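Local structure of endoglucanase (Clostridium thermocellum, 2C4X) at residues A[118-123]-A[140-145]; A[177-182]-A[234-239]; A[113-118]-A[150-155]; A[184-189]-A[228-233]. The protein probably degrades cellulose as part of the cellulosome, this C-terminal piece pairing a PKD domain with the CBM44 module that binds beta-glucan chains including xyloglucan. The protein carries 1 engineered substitution. One frame throughout, in Å; residues are numbered along the deposited sequence.

Contact 1 of 4, residues A[118-123]-A[140-145]; sequences TNATGV and WTVTSE
Trp140 meets the facing strand with the rim of its indole: Val123 O lies in the ring plane, 3.5 Å from Trp140 CD1, and Gly122 CA approaches near the same plane by NE1. Over one face of the ring sits Val142 CG2, 3.4 Å above the plane and displaced toward the rim. This is the antiparallel hairpin of strands 120-127 and 137-145, at the margin of one sheet of the CBM44 beta-sandwich. The indole runs into the sandwich interior because chi1 of 176° sets CG opposite the backbone N; there it packs on Leu152 and Val235 of the opposite sheet.

Further along this face, Ala120 CB rests 4.0 Å from Val142 CG1. Ser144 shares the face, and its OG bonds to Asp239 O.

On the other side of the hairpin, Val123 and Thr141 lie alongside each other and point the same way, Val123 CG1 being 3.8 Å from Thr141 CB. Thr141 OG1 turns to Thr244 instead. Paired backbone bonds join Thr121 to Thr143 and Val123 to Thr141, and Glu145 N adds a short bond of 2.7 Å to Asn119 O, where the chain corners. A water beside the Thr121–Thr143 pair is 3.0 Å from Thr121 OG1 and donates to Thr143 O at 2.8 Å.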
loop_
_atom_site.group_PDB
_atom_site.type_symbol
_atom_site.label_atom_id
_atom_site.label_comp_id
_atom_site.label_asym_id
_atom_site.label_seq_id
_atom_site.Cartn_x
_atom_site.Cartn_y
_atom_site.Cartn_z
ATOM N N THR A 118 -15.961 21.176 13.280
ATOM C CA THR A 118 -17.143 21.893 13.717
ATOM C C THR A 118 -17.944 20.930 14.599
ATOM O O THR A 118 -18.170 19.777 14.221
ATOM C CB THR A 118 -17.951 22.447 12.506
ATOM O OG1 THR A 118 -19.082 23.191 12.968
ATOM C CG2 THR A 118 -18.415 21.337 11.566
ATOM N N ASN A 119 -18.319 21.402 15.788
ATOM C CA ASN A 119 -18.867 20.562 16.858
ATOM C C ASN A 119 -17.882 19.465 17.267
ATOM O O ASN A 119 -18.252 18.489 17.923
ATOM C CB ASN A 119 -20.225 19.964 16.465
ATOM C CG ASN A 119 -21.324 20.331 17.430
ATOM O OD1 ASN A 119 -22.394 19.725 17.422
ATOM N ND2 ASN A 119 -21.079 21.340 18.258
ATOM N N ALA A 120 -16.626 19.643 16.850
ATOM C CA ALA A 120 -15.517 18.748 17.175
ATOM C C ALA A 120 -14.202 19.516 17.088
ATOM O O ALA A 120 -14.065 20.441 16.280
ATOM C CB ALA A 120 -15.484 17.549 16.231
ATOM N N THR A 121 -13.245 19.127 17.922
ATOM C CA THR A 121 -11.908 19.702 17.900
ATOM C C THR A 121 -10.880 18.579 17.783
ATOM O O THR A 121 -10.955 17.572 18.489
ATOM C CB THR A 121 -11.626 20.553 19.169
ATOM O OG1 THR A 121 -12.691 21.498 19.364
ATOM C CG2 THR A 121 -10.306 21.317 19.031
ATOM N N GLY A 122 -9.924 18.761 16.876
ATOM C CA GLY A 122 -8.873 17.787 16.675
ATOM C C GLY A 122 -7.511 18.326 17.053
ATOM O O GLY A 122 -7.225 19.520 16.900
ATOM N N VAL A 123 -6.673 17.434 17.562
ATOM C CA VAL A 123 -5.264 17.719 17.732
ATOM C C VAL A 123 -4.498 16.598 17.029
ATOM O O VAL A 123 -4.940 15.444 17.025
ATOM C CB VAL A 123 -4.870 17.860 19.229
ATOM C CG1 VAL A 123 -5.012 16.538 19.972
ATOM C CG2 VAL A 123 -3.448 18.397 19.376
ATOM N N TRP A 140 -4.020 11.372 15.825
ATOM C CA TRP A 140 -5.050 12.389 15.656
ATOM C C TRP A 140 -6.148 12.157 16.680
ATOM O O TRP A 140 -6.894 11.181 16.594
ATOM C CB TRP A 140 -5.585 12.328 14.218
ATOM C CG TRP A 140 -6.737 13.258 13.852
ATOM C CD1 TRP A 140 -7.004 14.506 14.358
ATOM C CD2 TRP A 140 -7.740 13.008 12.853
ATOM N NE1 TRP A 140 -8.129 15.033 13.746
ATOM C CE2 TRP A 140 -8.597 14.135 12.820
ATOM C CE3 TRP A 140 -7.998 11.933 11.984
ATOM C CZ2 TRP A 140 -9.705 14.215 11.951
ATOM C CZ3 TRP A 140 -9.099 12.014 11.115
ATOM C CH2 TRP A 140 -9.936 13.150 11.106
ATOM N N THR A 141 -6.226 13.049 17.661
ATOM C CA THR A 141 -7.203 12.914 18.742
ATOM C C THR A 141 -8.335 13.916 18.565
ATOM O O THR A 141 -8.105 15.123 18.516
ATOM C CB THR A 141 -6.545 13.069 20.139
ATOM O OG1 THR A 141 -5.426 12.176 20.247
ATOM C CG2 THR A 141 -7.543 12.760 21.257
ATOM N N VAL A 142 -9.555 13.392 18.466
ATOM C CA VAL A 142 -10.749 14.202 18.237
ATOM C C VAL A 142 -11.669 14.172 19.453
ATOM O O VAL A 142 -11.992 13.102 19.980
ATOM C CB VAL A 142 -11.536 13.718 16.988
ATOM C CG1 VAL A 142 -12.797 14.576 16.762
ATOM C CG2 VAL A 142 -10.645 13.717 15.751
ATOM N N THR A 143 -12.077 15.361 19.890
ATOM C CA THR A 143 -13.082 15.516 20.931
ATOM C C THR A 143 -14.331 16.106 20.280
ATOM O O THR A 143 -14.350 17.283 19.896
ATOM C CB THR A 143 -12.574 16.427 22.066
ATOM O OG1 THR A 143 -11.272 15.990 22.472
ATOM C CG2 THR A 143 -13.521 16.393 23.272
ATOM N N SER A 144 -15.357 15.277 20.116
ATOM C CA SER A 144 -16.594 15.753 19.520
ATOM C C SER A 144 -17.617 16.121 20.580
ATOM O O SER A 144 -17.681 15.500 21.647
ATOM C CB SER A 144 -17.168 14.764 18.503
ATOM O OG SER A 144 -17.621 13.578 19.112
ATOM N N GLU A 145 -18.405 17.143 20.272
ATOM C CA GLU A 145 -19.406 17.659 21.184
ATOM C C GLU A 145 -20.811 17.246 20.749
ATOM O O GLU A 145 -21.805 17.625 21.374
ATOM C CB GLU A 145 -19.272 19.179 21.284
ATOM C CG GLU A 145 -17.917 19.634 21.827
ATOM C CD GLU A 145 -17.698 19.220 23.279
ATOM O OE1 GLU A 145 -18.536 19.576 24.143
ATOM O OE2 GLU A 145 -16.683 18.539 23.557
HETATM O O HOH W 1 -14.658 19.872 20.911
#

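Contact 2 of 4, residues A[177-182]-A[234-239]; sequences PIAAIQ and QVQTID. With EDO (1,2-ethanediol), chain F.
Pro177 to Gln182 and Gln234 to Asp239 run antiparallel, 167° between the axes of strands 180-182 and 234-238, but the register slips at a beta bulge, where Ala179 and Ala180 both stand opposite Gln236. Ala179 N donates to Gln236 O, and Gln236 N donates to Ala180 O. Ala180 N, buried here, has no partner in the model.

On the inward face, Val235 offers each of its methyls to a different isoleucine. CG1 lies 3.7 Å from Ile178 CG2, the two side chains crossing at about a right angle, while CG2 packs at 3.7 Å on Ile181 CD1. Phe243 and Ile245 of the other sheet of the sandwich close over this patch. At the corner, Ala179 CB sits 3.5 Å from Ile238 CG2 and also against the amide carbon of Gln236. Pro177 CB comes within 3.4 Å of Asp239 O.

The outward face is polar. Gln182 and Gln234 lie alongside each other, pointing the same way, with their amide planes 54° apart. Gln182 NE2 donates to Gln234 OE1 at 3.0 Å, somewhat bent (141° at the hydrogen). Gln182 OE1 is taken by Ser199, which leaves little freedom to flip this amide.

The order of bonds has a direction: because Gln234 OE1 receives the neighbouring amide, its NE2 is turned to weak bonds with Glu151 and a bound ethanediol, probably from the crystallisation liquor. With Trp197 and Trp201 beside Gln182, this polar and aromatic surface is consistent with a place that could receive a glucan chain; no sugar is bound in this model.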
loop_
_atom_site.group_PDB
_atom_site.type_symbol
_atom_site.label_atom_id
_atom_site.label_comp_id
_atom_site.label_asym_id
_atom_site.label_seq_id
_atom_site.Cartn_x
_atom_site.Cartn_y
_atom_site.Cartn_z
ATOM N N PRO A 177 -17.599 7.624 18.764
ATOM C CA PRO A 177 -18.848 8.285 18.370
ATOM C C PRO A 177 -18.829 8.771 16.916
ATOM O O PRO A 177 -19.090 9.950 16.652
ATOM C CB PRO A 177 -18.916 9.477 19.324
ATOM C CG PRO A 177 -17.497 9.824 19.571
ATOM C CD PRO A 177 -16.757 8.510 19.594
ATOM N N ILE A 178 -18.524 7.873 15.983
ATOM C CA ILE A 178 -18.419 8.276 14.582
ATOM C C ILE A 178 -19.375 7.495 13.678
ATOM O O ILE A 178 -19.678 6.321 13.940
ATOM C CB ILE A 178 -16.939 8.244 14.052
ATOM C CG1 ILE A 178 -16.556 6.883 13.484
ATOM C CG2 ILE A 178 -15.946 8.629 15.148
ATOM C CD1 ILE A 178 -15.449 6.977 12.440
ATOM N N ALA A 179 -19.862 8.167 12.635
ATOM C CA ALA A 179 -20.766 7.565 11.659
ATOM C C ALA A 179 -19.983 7.040 10.461
ATOM O O ALA A 179 -20.264 5.960 9.934
ATOM C CB ALA A 179 -21.795 8.586 11.205
ATOM N N ALA A 180 -18.993 7.819 10.039
ATOM C CA ALA A 180 -18.243 7.538 8.828
ATOM C C ALA A 180 -16.874 8.189 8.882
ATOM O O ALA A 180 -16.630 9.105 9.672
ATOM C CB ALA A 180 -19.008 8.039 7.597
ATOM N N ILE A 181 -15.990 7.697 8.028
ATOM C CA ILE A 181 -14.669 8.260 7.850
ATOM C C ILE A 181 -14.390 8.275 6.346
ATOM O O ILE A 181 -14.863 7.401 5.614
ATOM C CB ILE A 181 -13.613 7.444 8.652
ATOM C CG1 ILE A 181 -12.255 8.144 8.656
ATOM C CG2 ILE A 181 -13.523 5.989 8.152
ATOM C CD1 ILE A 181 -11.339 7.683 9.777
ATOM N N GLN A 182 -13.662 9.281 5.871
ATOM C CA GLN A 182 -13.358 9.351 4.445
ATOM C C GLN A 182 -12.096 10.131 4.092
ATOM O O GLN A 182 -12.022 11.339 4.347
ATOM C CB GLN A 182 -14.562 9.862 3.632
ATOM C CG GLN A 182 -15.042 11.273 3.935
ATOM C CD GLN A 182 -16.316 11.613 3.183
ATOM O OE1 GLN A 182 -16.600 11.033 2.131
ATOM N NE2 GLN A 182 -17.095 12.557 3.717
ATOM N N GLN A 234 -11.567 13.054 6.618
ATOM C CA GLN A 234 -12.708 13.623 7.317
ATOM C C GLN A 234 -13.419 12.535 8.124
ATOM O O GLN A 234 -13.615 11.414 7.641
ATOM C CB GLN A 234 -13.684 14.260 6.329
ATOM C CG GLN A 234 -14.787 15.065 6.989
ATOM C CD GLN A 234 -15.762 15.667 5.998
ATOM O OE1 GLN A 234 -16.598 14.970 5.434
ATOM N NE2 GLN A 234 -15.674 16.980 5.806
ATOM N N VAL A 235 -13.800 12.884 9.351
ATOM C CA VAL A 235 -14.628 12.020 10.192
ATOM C C VAL A 235 -15.961 12.710 10.495
ATOM O O VAL A 235 -15.986 13.894 10.818
ATOM C CB VAL A 235 -13.904 11.652 11.512
ATOM C CG1 VAL A 235 -14.809 10.873 12.418
ATOM C CG2 VAL A 235 -12.699 10.815 11.218
ATOM N N GLN A 236 -17.061 11.968 10.365
ATOM C CA GLN A 236 -18.369 12.454 10.789
ATOM C C GLN A 236 -18.659 11.920 12.187
ATOM O O GLN A 236 -18.649 10.708 12.413
ATOM C CB GLN A 236 -19.473 12.036 9.804
ATOM C CG GLN A 236 -20.853 12.636 10.106
ATOM C CD GLN A 236 -22.008 11.846 9.497
ATOM O OE1 GLN A 236 -21.864 11.198 8.459
ATOM N NE2 GLN A 236 -23.166 11.906 10.145
ATOM N N THR A 237 -18.909 12.829 13.122
ATOM C CA THR A 237 -19.198 12.452 14.499
ATOM C C THR A 237 -20.704 12.521 14.763
ATOM O O THR A 237 -21.404 13.362 14.187
ATOM C CB THR A 237 -18.425 13.325 15.508
ATOM O OG1 THR A 237 -18.832 14.694 15.377
ATOM C CG2 THR A 237 -16.905 13.211 15.267
ATOM N N ILE A 238 -21.191 11.625 15.616
ATOM C CA ILE A 238 -22.629 11.507 15.868
ATOM C C ILE A 238 -23.031 11.737 17.320
ATOM O O ILE A 238 -24.215 11.913 17.619
ATOM C CB ILE A 238 -23.203 10.162 15.361
ATOM C CG1 ILE A 238 -22.296 8.994 15.766
ATOM C CG2 ILE A 238 -23.402 10.228 13.847
ATOM C CD1 ILE A 238 -23.049 7.719 16.121
ATOM N N ASP A 239 -22.046 11.736 18.215
ATOM C CA ASP A 239 -22.285 11.960 19.641
ATOM C C ASP A 239 -21.053 12.575 20.303
ATOM O O ASP A 239 -20.007 12.728 19.662
ATOM C CB ASP A 239 -22.660 10.643 20.331
ATOM C CG ASP A 239 -23.523 10.846 21.576
ATOM O OD1 ASP A 239 -23.740 12.005 22.008
ATOM O OD2 ASP A 239 -23.992 9.830 22.127
HETATM C C1 EDO F . -13.882 20.253 5.019
HETATM O O1 EDO F . -12.460 20.305 4.867
HETATM C C2 EDO F . -14.528 19.870 3.696
HETATM O O2 EDO F . -15.878 19.449 3.934
#

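Contact 3 of 4, residues A[113-118]-A[150-155]; sequences FTTSGT and AELKLD
Thr114 and Lys153 exchange a pair of backbone hydrogen bonds, as do Ser116 and Glu151; of these four, Ser116 N to Glu151 O is the longest at 3.2 Å. Between the pairs, Thr115 faces Leu152, and beyond them Gly117 comes close to Ala150, with 4.0 Å between their CA atoms.

The polar side chains form a chain of hydrogen bonds on the outward face. Lys153, extended beyond CG, reaches along the neighbouring strand so that NZ donates to Ser116 OG at 3.2 Å. The same hydroxyl donates to Glu151 OE1 at 3.0 Å, on the anti lone pair, away from OE2. Ser116 OG thus joins a cationic and an anionic group, and the ammonium would probably strengthen its donation to the carboxylate. The bend of the glutamate at chi2 (83°) brings OE1 back over the serine, and OE2 has a weak bond to Gln234.

Strand 114-117 is an outermost strand of the sheet in the CBM44 beta-sandwich that also holds strands 148-155 and 229-238, and it borders strand 120-127 of the other sheet through a bond from Thr115 OG1 to Gly122 O.

Apolar contacts lie on the inward side and at the far end. The ring of Phe113 carries Leu154 CB over its centre, a CH-pi contact of 4.0 Å to the centroid, 12° from the ring normal. Phe113 CD2 also touches Leu152 CG at 4.0 Å, and Phe103 meets the ring edge-to-face.

One water bridges the strands, 3.0 Å from Thr114 OG1 and donating to Asp155 OD2.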
loop_
_atom_site.group_PDB
_atom_site.type_symbol
_atom_site.label_atom_id
_atom_site.label_comp_id
_atom_site.label_asym_id
_atom_site.label_seq_id
_atom_site.Cartn_x
_atom_site.Cartn_y
_atom_site.Cartn_z
ATOM N N PHE A 113 0.482 18.881 7.769
ATOM C CA PHE A 113 -0.885 18.555 8.180
ATOM C C PHE A 113 -1.407 19.411 9.342
ATOM O O PHE A 113 -0.675 19.710 10.297
ATOM C CB PHE A 113 -1.026 17.064 8.486
ATOM C CG PHE A 113 -1.181 16.207 7.252
ATOM C CD1 PHE A 113 -0.062 15.799 6.519
ATOM C CD2 PHE A 113 -2.449 15.820 6.815
ATOM C CE1 PHE A 113 -0.205 15.011 5.373
ATOM C CE2 PHE A 113 -2.605 15.042 5.669
ATOM C CZ PHE A 113 -1.473 14.632 4.950
ATOM N N THR A 114 -2.671 19.818 9.238
ATOM C CA THR A 114 -3.327 20.629 10.274
ATOM C C THR A 114 -4.685 20.022 10.603
ATOM O O THR A 114 -5.123 19.088 9.942
ATOM C CB THR A 114 -3.529 22.104 9.821
ATOM O OG1 THR A 114 -4.342 22.144 8.646
ATOM C CG2 THR A 114 -2.198 22.786 9.514
ATOM N N THR A 115 -5.361 20.554 11.617
ATOM C CA THR A 115 -6.695 20.069 11.954
ATOM C C THR A 115 -7.741 21.184 11.906
ATOM O O THR A 115 -7.423 22.364 12.051
ATOM C CB THR A 115 -6.722 19.399 13.336
ATOM O OG1 THR A 115 -6.249 20.324 14.317
ATOM C CG2 THR A 115 -5.844 18.139 13.361
ATOM N N SER A 116 -8.989 20.791 11.677
ATOM C CA SER A 116 -10.119 21.684 11.840
ATOM C C SER A 116 -11.356 20.854 12.152
ATOM O O SER A 116 -11.336 19.624 12.040
ATOM C CB SER A 116 -10.336 22.548 10.588
ATOM O OG SER A 116 -10.310 21.782 9.405
ATOM N N GLY A 117 -12.429 21.517 12.553
ATOM C CA GLY A 117 -13.654 20.798 12.834
ATOM C C GLY A 117 -14.746 21.703 13.304
ATOM O O GLY A 117 -14.499 22.844 13.683
ATOM N N THR A 118 -15.961 21.176 13.280
ATOM C CA THR A 118 -17.143 21.893 13.717
ATOM C C THR A 118 -17.944 20.930 14.599
ATOM O O THR A 118 -18.170 19.777 14.221
ATOM C CB THR A 118 -17.951 22.447 12.506
ATOM O OG1 THR A 118 -19.082 23.191 12.968
ATOM C CG2 THR A 118 -18.415 21.337 11.566
ATOM N N ALA A 150 -14.830 16.488 11.673
ATOM C CA ALA A 150 -13.446 16.849 11.968
ATOM C C ALA A 150 -12.564 16.468 10.792
ATOM O O ALA A 150 -12.793 15.437 10.163
ATOM C CB ALA A 150 -12.966 16.172 13.271
ATOM N N GLU A 151 -11.578 17.312 10.480
ATOM C CA GLU A 151 -10.645 17.049 9.374
ATOM C C GLU A 151 -9.202 17.013 9.843
ATOM O O GLU A 151 -8.814 17.767 10.730
ATOM C CB GLU A 151 -10.751 18.111 8.262
ATOM C CG GLU A 151 -12.087 18.201 7.582
ATOM C CD GLU A 151 -13.083 19.061 8.359
ATOM O OE1 GLU A 151 -12.677 20.063 8.987
ATOM O OE2 GLU A 151 -14.277 18.730 8.343
ATOM N N LEU A 152 -8.422 16.129 9.227
ATOM C CA LEU A 152 -6.972 16.170 9.284
ATOM C C LEU A 152 -6.547 16.421 7.841
ATOM O O LEU A 152 -6.772 15.571 6.977
ATOM C CB LEU A 152 -6.411 14.834 9.803
ATOM C CG LEU A 152 -4.887 14.704 9.844
ATOM C CD1 LEU A 152 -4.274 15.787 10.720
ATOM C CD2 LEU A 152 -4.459 13.309 10.299
ATOM N N LYS A 153 -5.929 17.570 7.579
ATOM C CA LYS A 153 -5.838 18.074 6.209
ATOM C C LYS A 153 -4.490 18.712 5.853
ATOM O O LYS A 153 -3.766 19.209 6.719
ATOM C CB LYS A 153 -6.983 19.068 5.941
ATOM C CG LYS A 153 -6.805 20.429 6.642
ATOM C CD LYS A 153 -8.015 21.308 6.481
ATOM C CE LYS A 153 -7.804 22.656 7.160
ATOM N NZ LYS A 153 -9.043 23.494 7.022
ATOM N N LEU A 154 -4.179 18.670 4.564
ATOM C CA LEU A 154 -3.019 19.322 4.001
ATOM C C LEU A 154 -3.508 20.287 2.917
ATOM O O LEU A 154 -4.107 19.852 1.926
ATOM C CB LEU A 154 -2.105 18.272 3.357
ATOM C CG LEU A 154 -0.579 18.393 3.215
ATOM C CD1 LEU A 154 -0.174 17.898 1.830
ATOM C CD2 LEU A 154 0.039 19.767 3.497
ATOM N N ASP A 155 -3.284 21.584 3.114
ATOM C CA ASP A 155 -3.416 22.548 2.027
ATOM C C ASP A 155 -2.005 22.730 1.483
ATOM O O ASP A 155 -1.110 23.164 2.180
ATOM C CB ASP A 155 -3.986 23.889 2.503
ATOM C CG ASP A 155 -5.435 23.796 2.937
ATOM O OD1 ASP A 155 -6.338 23.647 2.065
ATOM O OD2 ASP A 155 -5.670 23.901 4.165
HETATM O O HOH W 2 -3.552 23.706 6.234
#

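Contact 4 of 4, residues A[184-189]-A[228-233]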
loop_
_atom_site.group_PDB
_atom_site.type_symbol
_atom_site.label_atom_id
_atom_site.label_comp_id
_atom_site.label_asym_id
_atom_site.label_seq_id
_atom_site.Cartn_x
_atom_site.Cartn_y
_atom_site.Cartn_z
ATOM N N TYR A 184 -10.091 12.171 1.458
ATOM C CA TYR A 184 -10.587 13.012 0.396
ATOM C C TYR A 184 -9.482 13.805 -0.257
ATOM O O TYR A 184 -8.410 14.023 0.319
ATOM C CB TYR A 184 -11.678 13.968 0.905
ATOM C CG TYR A 184 -11.170 15.056 1.832
ATOM C CD1 TYR A 184 -10.716 16.288 1.328
ATOM C CD2 TYR A 184 -11.182 14.871 3.215
ATOM C CE1 TYR A 184 -10.265 17.293 2.178
ATOM C CE2 TYR A 184 -10.733 15.864 4.074
ATOM C CZ TYR A 184 -10.274 17.067 3.556
ATOM O OH TYR A 184 -9.847 18.039 4.435
ATOM N N ILE A 185 -9.758 14.216 -1.483
ATOM C CA ILE A 185 -8.965 15.237 -2.148
ATOM C C ILE A 185 -9.916 16.240 -2.782
ATOM O O ILE A 185 -10.878 15.874 -3.481
ATOM C CB ILE A 185 -7.941 14.666 -3.156
ATOM C CG1 ILE A 185 -6.989 15.787 -3.611
ATOM C CG2 ILE A 185 -8.644 13.988 -4.344
ATOM C CD1 ILE A 185 -5.668 15.327 -4.104
HETATM N N MSE A 186 -9.660 17.510 -2.500
HETATM C CA MSE A 186 -10.550 18.580 -2.864
HETATM C C MSE A 186 -9.803 19.657 -3.656
HETATM O O MSE A 186 -9.274 20.603 -3.067
HETATM C CB MSE A 186 -11.191 19.158 -1.592
HETATM C CG MSE A 186 -12.194 20.263 -1.839
HETATM SE SE MSE A 186 -13.204 20.770 -0.227
HETATM C CE MSE A 186 -11.705 21.033 0.960
ATOM N N PRO A 187 -9.714 19.491 -4.994
ATOM C CA PRO A 187 -9.251 20.588 -5.847
ATOM C C PRO A 187 -10.245 21.745 -5.836
ATOM O O PRO A 187 -11.460 21.532 -5.722
ATOM C CB PRO A 187 -9.187 19.964 -7.246
ATOM C CG PRO A 187 -9.268 18.492 -7.032
ATOM C CD PRO A 187 -10.022 18.281 -5.777
ATOM N N HIS A 188 -9.724 22.961 -5.934
ATOM C CA HIS A 188 -10.546 24.161 -5.933
ATOM C C HIS A 188 -9.788 25.234 -6.699
ATOM O O HIS A 188 -8.554 25.173 -6.788
ATOM C CB HIS A 188 -10.832 24.626 -4.489
ATOM C CG HIS A 188 -9.593 24.864 -3.669
ATOM N ND1 HIS A 188 -9.001 26.103 -3.561
ATOM C CD2 HIS A 188 -8.827 24.019 -2.938
ATOM C CE1 HIS A 188 -7.922 26.012 -2.802
ATOM N NE2 HIS A 188 -7.790 24.756 -2.416
ATOM N N THR A 189 -10.517 26.192 -7.273
ATOM C CA THR A 189 -9.903 27.391 -7.805
ATOM C C THR A 189 -9.259 28.163 -6.634
ATOM O O THR A 189 -9.727 28.066 -5.490
ATOM C CB THR A 189 -10.936 28.306 -8.518
ATOM O OG1 THR A 189 -12.032 28.568 -7.627
ATOM C CG2 THR A 189 -11.460 27.660 -9.805
ATOM N N PRO A 228 -5.156 24.469 -6.952
ATOM C CA PRO A 228 -4.664 24.038 -5.647
ATOM C C PRO A 228 -5.568 22.939 -5.080
ATOM O O PRO A 228 -6.751 22.854 -5.449
ATOM C CB PRO A 228 -4.714 25.315 -4.799
ATOM C CG PRO A 228 -5.621 26.245 -5.523
ATOM C CD PRO A 228 -5.473 25.911 -6.974
ATOM N N GLN A 229 -5.002 22.086 -4.227
ATOM C CA GLN A 229 -5.708 20.912 -3.713
ATOM C C GLN A 229 -5.617 20.822 -2.201
ATOM O O GLN A 229 -4.553 21.079 -1.616
ATOM C CB GLN A 229 -5.110 19.635 -4.310
ATOM C CG GLN A 229 -5.085 19.586 -5.821
ATOM C CD GLN A 229 -4.186 18.482 -6.365
ATOM O OE1 GLN A 229 -3.364 17.915 -5.640
ATOM N NE2 GLN A 229 -4.325 18.188 -7.648
ATOM N N GLN A 230 -6.728 20.467 -1.562
ATOM C CA GLN A 230 -6.693 20.055 -0.165
ATOM C C GLN A 230 -6.872 18.546 -0.105
ATOM O O GLN A 230 -7.848 18.016 -0.639
ATOM C CB GLN A 230 -7.778 20.759 0.646
ATOM C CG GLN A 230 -7.736 20.433 2.133
ATOM C CD GLN A 230 -8.821 21.145 2.903
ATOM O OE1 GLN A 230 -9.658 20.506 3.544
ATOM N NE2 GLN A 230 -8.824 22.478 2.840
HETATM N N MSE A 231 -5.920 17.855 0.521
HETATM C CA MSE A 231 -6.035 16.421 0.762
HETATM C C MSE A 231 -6.192 16.178 2.263
HETATM O O MSE A 231 -5.572 16.860 3.076
HETATM C CB MSE A 231 -4.794 15.705 0.227
HETATM C CG MSE A 231 -4.787 14.183 0.357
HETATM SE SE MSE A 231 -3.064 13.400 -0.277
HETATM C CE MSE A 231 -1.973 13.822 1.242
ATOM N N GLY A 232 -7.019 15.220 2.646
ATOM C CA GLY A 232 -7.104 14.893 4.060
ATOM C C GLY A 232 -7.974 13.707 4.396
ATOM O O GLY A 232 -8.326 12.909 3.535
ATOM N N ILE A 233 -8.290 13.590 5.678
ATOM C CA ILE A 233 -9.245 12.615 6.148
ATOM C C ILE A 233 -10.314 13.358 6.936
ATOM O O ILE A 233 -10.003 14.203 7.787
ATOM C CB ILE A 233 -8.571 11.513 7.005
ATOM C CG1 ILE A 233 -7.493 10.798 6.187
ATOM C CG2 ILE A 233 -9.617 10.511 7.517
ATOM C CD1 ILE A 233 -6.441 10.151 7.029
#
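Tyr184 and Gln230 angle across one another, ring and amide planes 60° apart, and join through a short bond from Tyr184 OH to Gln230 OE1 (2.6 Å) that lies in the carbonyl plane on a lone pair. The tyrosine's chi1 of 70° swings its ring across the partner strand, over Gly232, whose CA makes a CH-pi contact 4.0 Å from the centroid. Met186, a selenomethionine, runs alongside Gln230 in the same direction, its CE 3.3 Å from Gln230 OE1. Gln230 NE2 goes to Asp155, so both ends of the amide are engaged and its rotation is fixed.

His188 and Pro228 stand at about a right angle. Pro228 O lies 3.4 Å above the imidazole plane, toward the rim, and accepts the backbone N of His188, while Pro228 CG is 3.6 Å from His188 CE1. His188 ND1 donates to Thr189 O at 2.8 Å.

Outward, the rings of Tyr184 and His188 stack with Trp197 and Trp192. Inward, Ile185 and Met231 pack on Met166 of the facing sheet in the beta-sandwich, while strands 148-155 and 198-203 flank this antiparallel pair within its own sheet.

Overall arrangement
After the N-terminal PKD domain, all four contacts fall in the CBM44 module. Segment 113-118 opens contact 3 and runs through the shared Thr118 into 118-123, where contact 1 begins. Residues 140-145 close contact 1 as a hairpin, and 150-155 then close contact 3 around it. Downstream, strand 178-187 opens contacts 2 and 4; returning along strand 229-238, the chain closes contact 4 first, nested inside contact 2. The two nests follow in series and none cross. Contacts 2, 3 and 4 belong to one sheet, joined where strands 148-155 and 229-238 are neighbours. Contact 1 lies in the other sheet, and Trp140 reaches from it to all three.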